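Local coordinates for hypothetical Thioesterase Protein SP_1851 (Streptococcus pneumoniae serotype 4, PDB 4XY5) that probably hydrolyses thioesters as a hotdog-fold thioesterase of the PaaI type, although its natural substrate remains to be established, at residues G48-L53 and V106-Q111. The protein carries 1 engineered substitution. Sequence-based numbering, arbitrary orientation.
Sequences GYLFTL and VDITNQ
Ile108 projects CG1 anti to its own carbonyl carbon (chi1 -61°) and continues with CD1 anti to CA (chi2 -172°), an extended arm that carries the terminal methyl from strand 101-109 to helix 47-64. Leu53 also holds CG anti to its carbonyl carbon, and the two side chains cross at about a right angle. The CD1 methyl of Ile108 does all the close touching: it lies 3.9 Å from Leu53 CB and 4.0 Å from Leu53 CD1, against the flank of the leucine. One turn back, Ile108 CD1 also lies 3.9 Å from the backbone oxygen Leu50 O, with Leu50 CD2 a looser neighbour of that methyl at 4.5 Å. On the helix itself, Leu53 CG sits over one face of the Tyr49 ring, offset toward its rim, and Gly48 O accepts both Thr52 N and Thr52 OG1, from opposite faces of the carbonyl plane. Leu88 of strand 87-97 packs on both Leu53 and Ile108, and Phe51 stacks its ring on Phe51 of the second subunit. The case illustrates how a hotdog fold wraps its antiparallel sheet around a central helix: no hydrogen bond joins the two segments, and their buried meeting is consistent with van der Waals packing and the exclusion of water, one isoleucine methyl being set against two leucines about a turn apart and resting also on a helix carbonyl oxygen.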
ATOM      1  N   GLY A  48      -1.243  14.984  -2.563  1.00  8.72           N
ATOM      2  CA  GLY A  48      -2.193  15.012  -1.462  1.00  8.06           C
ATOM      3  C   GLY A  48      -3.579  15.445  -1.909  1.00 10.83           C
ATOM      4  O   GLY A  48      -4.592  14.945  -1.428  1.00  9.80           O
ATOM      5  N   TYR A  49      -3.621  16.406  -2.822  1.00  8.31           N
ATOM      6  CA  TYR A  49      -4.878  16.816  -3.440  1.00  8.88           C
ATOM      7  C   TYR A  49      -5.536  15.642  -4.146  1.00  8.45           C
ATOM      8  O   TYR A  49      -6.716  15.353  -3.921  1.00  9.92           O
ATOM      9  CB  TYR A  49      -4.628  17.974  -4.422  1.00  6.89           C
ATOM     10  CG  TYR A  49      -5.700  18.204  -5.474  1.00  9.57           C
ATOM     11  CD1 TYR A  49      -6.826  18.970  -5.202  1.00 11.57           C
ATOM     12  CD2 TYR A  49      -5.548  17.692  -6.763  1.00 11.23           C
ATOM     13  CE1 TYR A  49      -7.798  19.188  -6.182  1.00 11.71           C
ATOM     14  CE2 TYR A  49      -6.502  17.908  -7.740  1.00 10.57           C
ATOM     15  CZ  TYR A  49      -7.620  18.656  -7.447  1.00  9.62           C
ATOM     16  OH  TYR A  49      -8.571  18.867  -8.423  1.00 12.03           O
ATOM     17  N   LEU A  50      -4.770  14.943  -4.978  1.00  9.25           N
ATOM     18  CA  LEU A  50      -5.312  13.799  -5.709  1.00  8.15           C
ATOM     19  C   LEU A  50      -5.792  12.720  -4.743  1.00  7.93           C
ATOM     20  O   LEU A  50      -6.850  12.152  -4.932  1.00  8.07           O
ATOM     21  CB  LEU A  50      -4.262  13.209  -6.664  1.00  9.58           C
ATOM     22  CG  LEU A  50      -3.818  14.127  -7.810  1.00 10.35           C
ATOM     23  CD1 LEU A  50      -2.668  13.461  -8.570  1.00 11.21           C
ATOM     24  CD2 LEU A  50      -4.996  14.367  -8.715  1.00 10.04           C
ATOM     25  N   PHE A  51      -5.010  12.447  -3.704  1.00  7.58           N
ATOM     26  CA  PHE A  51      -5.435  11.459  -2.711  1.00  7.52           C
ATOM     27  C   PHE A  51      -6.728  11.890  -2.042  1.00  9.02           C
ATOM     28  O   PHE A  51      -7.632  11.077  -1.807  1.00  8.25           O
ATOM     29  CB  PHE A  51      -4.357  11.249  -1.651  1.00  8.75           C
ATOM     30  CG  PHE A  51      -4.735  10.240  -0.594  1.00  9.80           C
ATOM     31  CD1 PHE A  51      -4.367   8.913  -0.719  1.00 11.67           C
ATOM     32  CD2 PHE A  51      -5.460  10.631   0.532  1.00  8.64           C
ATOM     33  CE1 PHE A  51      -4.705   7.987   0.262  1.00 10.77           C
ATOM     34  CE2 PHE A  51      -5.808   9.729   1.505  1.00  7.40           C
ATOM     35  CZ  PHE A  51      -5.430   8.389   1.377  1.00  9.82           C
ATOM     36  N   THR A  52      -6.820  13.172  -1.701  1.00  8.08           N
ATOM     37  CA  THR A  52      -7.991  13.628  -0.984  1.00  7.60           C
ATOM     38  C   THR A  52      -9.246  13.503  -1.863  1.00  8.44           C
ATOM     39  O   THR A  52     -10.314  13.140  -1.370  1.00  8.50           O
ATOM     40  CB  THR A  52      -7.801  15.086  -0.483  1.00  8.20           C
ATOM     41  OG1 THR A  52      -6.727  15.111   0.478  1.00  8.79           O
ATOM     42  CG2 THR A  52      -9.081  15.621   0.180  1.00  8.79           C
ATOM     43  N   LEU A  53      -9.115  13.787  -3.153  1.00  6.30           N
ATOM     44  CA  LEU A  53     -10.227  13.534  -4.076  1.00  8.89           C
ATOM     45  C   LEU A  53     -10.673  12.073  -3.954  1.00  9.69           C
ATOM     46  O   LEU A  53     -11.864  11.792  -3.817  1.00 10.71           O
ATOM     47  CB  LEU A  53      -9.836  13.850  -5.520  1.00 11.16           C
ATOM     48  CG  LEU A  53      -9.441  15.285  -5.882  1.00 11.43           C
ATOM     49  CD1 LEU A  53      -9.138  15.397  -7.370  1.00 11.01           C
ATOM     50  CD2 LEU A  53     -10.538  16.294  -5.500  1.00 11.40           C
ATOM     51  N   VAL A 106     -10.766   3.428  -6.357  1.00 10.13           N
ATOM     52  CA  VAL A 106     -11.080   4.768  -6.869  1.00 10.79           C
ATOM     53  C   VAL A 106     -10.086   5.124  -7.954  1.00 14.37           C
ATOM     54  O   VAL A 106      -8.885   4.982  -7.756  1.00 13.66           O
ATOM     55  CB  VAL A 106     -11.050   5.831  -5.759  1.00 11.40           C
ATOM     56  CG1 VAL A 106     -11.424   7.211  -6.331  1.00 10.69           C
ATOM     57  CG2 VAL A 106     -11.997   5.434  -4.623  1.00 11.78           C
ATOM     58  N   ASP A 107     -10.591   5.578  -9.100  1.00 12.75           N
ATOM     59  CA  ASP A 107      -9.741   5.838 -10.264  1.00 15.77           C
ATOM     60  C   ASP A 107      -9.997   7.251 -10.733  1.00 14.16           C
ATOM     61  O   ASP A 107     -11.141   7.662 -10.789  1.00 14.71           O
ATOM     62  CB  ASP A 107     -10.040   4.844 -11.395  1.00 18.75           C
ATOM     63  CG  ASP A 107      -9.863   3.387 -10.962  1.00 27.70           C
ATOM     64  OD1 ASP A 107      -8.813   3.047 -10.366  1.00 30.04           O
ATOM     65  OD2 ASP A 107     -10.787   2.583 -11.199  1.00 35.28           O
ATOM     66  N   ILE A 108      -8.944   7.995 -11.057  1.00 10.99           N
ATOM     67  CA  ILE A 108      -9.126   9.328 -11.601  1.00 10.80           C
ATOM     68  C   ILE A 108      -8.610   9.407 -13.032  1.00 12.69           C
ATOM     69  O   ILE A 108      -7.491   8.967 -13.327  1.00 13.35           O
ATOM     70  CB  ILE A 108      -8.429  10.407 -10.741  1.00 10.84           C
ATOM     71  CG1 ILE A 108      -9.013  10.407  -9.322  1.00 12.57           C
ATOM     72  CG2 ILE A 108      -8.591  11.775 -11.404  1.00 12.58           C
ATOM     73  CD1 ILE A 108      -8.510  11.610  -8.432  1.00  9.86           C
ATOM     74  N   THR A 109      -9.451   9.952 -13.911  1.00 14.73           N
ATOM     75  CA  THR A 109      -9.097  10.190 -15.309  1.00 16.80           C
ATOM     76  C   THR A 109      -9.246  11.679 -15.627  1.00 15.73           C
ATOM     77  O   THR A 109     -10.008  12.381 -14.962  1.00 18.65           O
ATOM     78  CB  THR A 109      -9.987   9.370 -16.266  1.00 15.70           C
ATOM     79  OG1 THR A 109     -11.363   9.655 -15.993  1.00 23.32           O
ATOM     80  CG2 THR A 109      -9.746   7.878 -16.063  1.00 17.09           C
ATOM     81  N   ASN A 110      -8.529  12.173 -16.634  1.00 17.47           N
ATOM     82  CA  ASN A 110      -8.714  13.575 -17.003  1.00 16.27           C
ATOM     83  C   ASN A 110      -9.691  13.690 -18.162  1.00 21.51           C
ATOM     84  O   ASN A 110     -10.248  12.686 -18.597  1.00 20.64           O
ATOM     85  CB  ASN A 110      -7.376  14.261 -17.327  1.00 19.62           C
ATOM     86  CG  ASN A 110      -6.676  13.674 -18.536  1.00 23.52           C
ATOM     87  OD1 ASN A 110      -7.278  12.972 -19.343  1.00 26.73           O
ATOM     88  ND2 ASN A 110      -5.385  13.979 -18.673  1.00 25.94           N
ATOM     89  N   GLN A 111      -9.888  14.915 -18.659  1.00 22.83           N
ATOM     90  CA  GLN A 111     -10.914  15.198 -19.662  1.00 24.65           C
ATOM     91  C   GLN A 111     -10.583  14.565 -21.011  1.00 28.62           C
ATOM     92  O   GLN A 111     -11.429  14.528 -21.902  1.00 28.77           O
ATOM     93  CB  GLN A 111     -11.113  16.719 -19.824  1.00 23.63           C
ATOM     94  CG  GLN A 111      -9.938  17.460 -20.443  1.00 25.18           C
ATOM     95  CD  GLN A 111      -8.806  17.691 -19.462  1.00 26.81           C
ATOM     96  OE1 GLN A 111      -8.988  17.572 -18.250  1.00 22.99           O
ATOM     97  NE2 GLN A 111      -7.626  18.012 -19.978  1.00 24.79           N
TER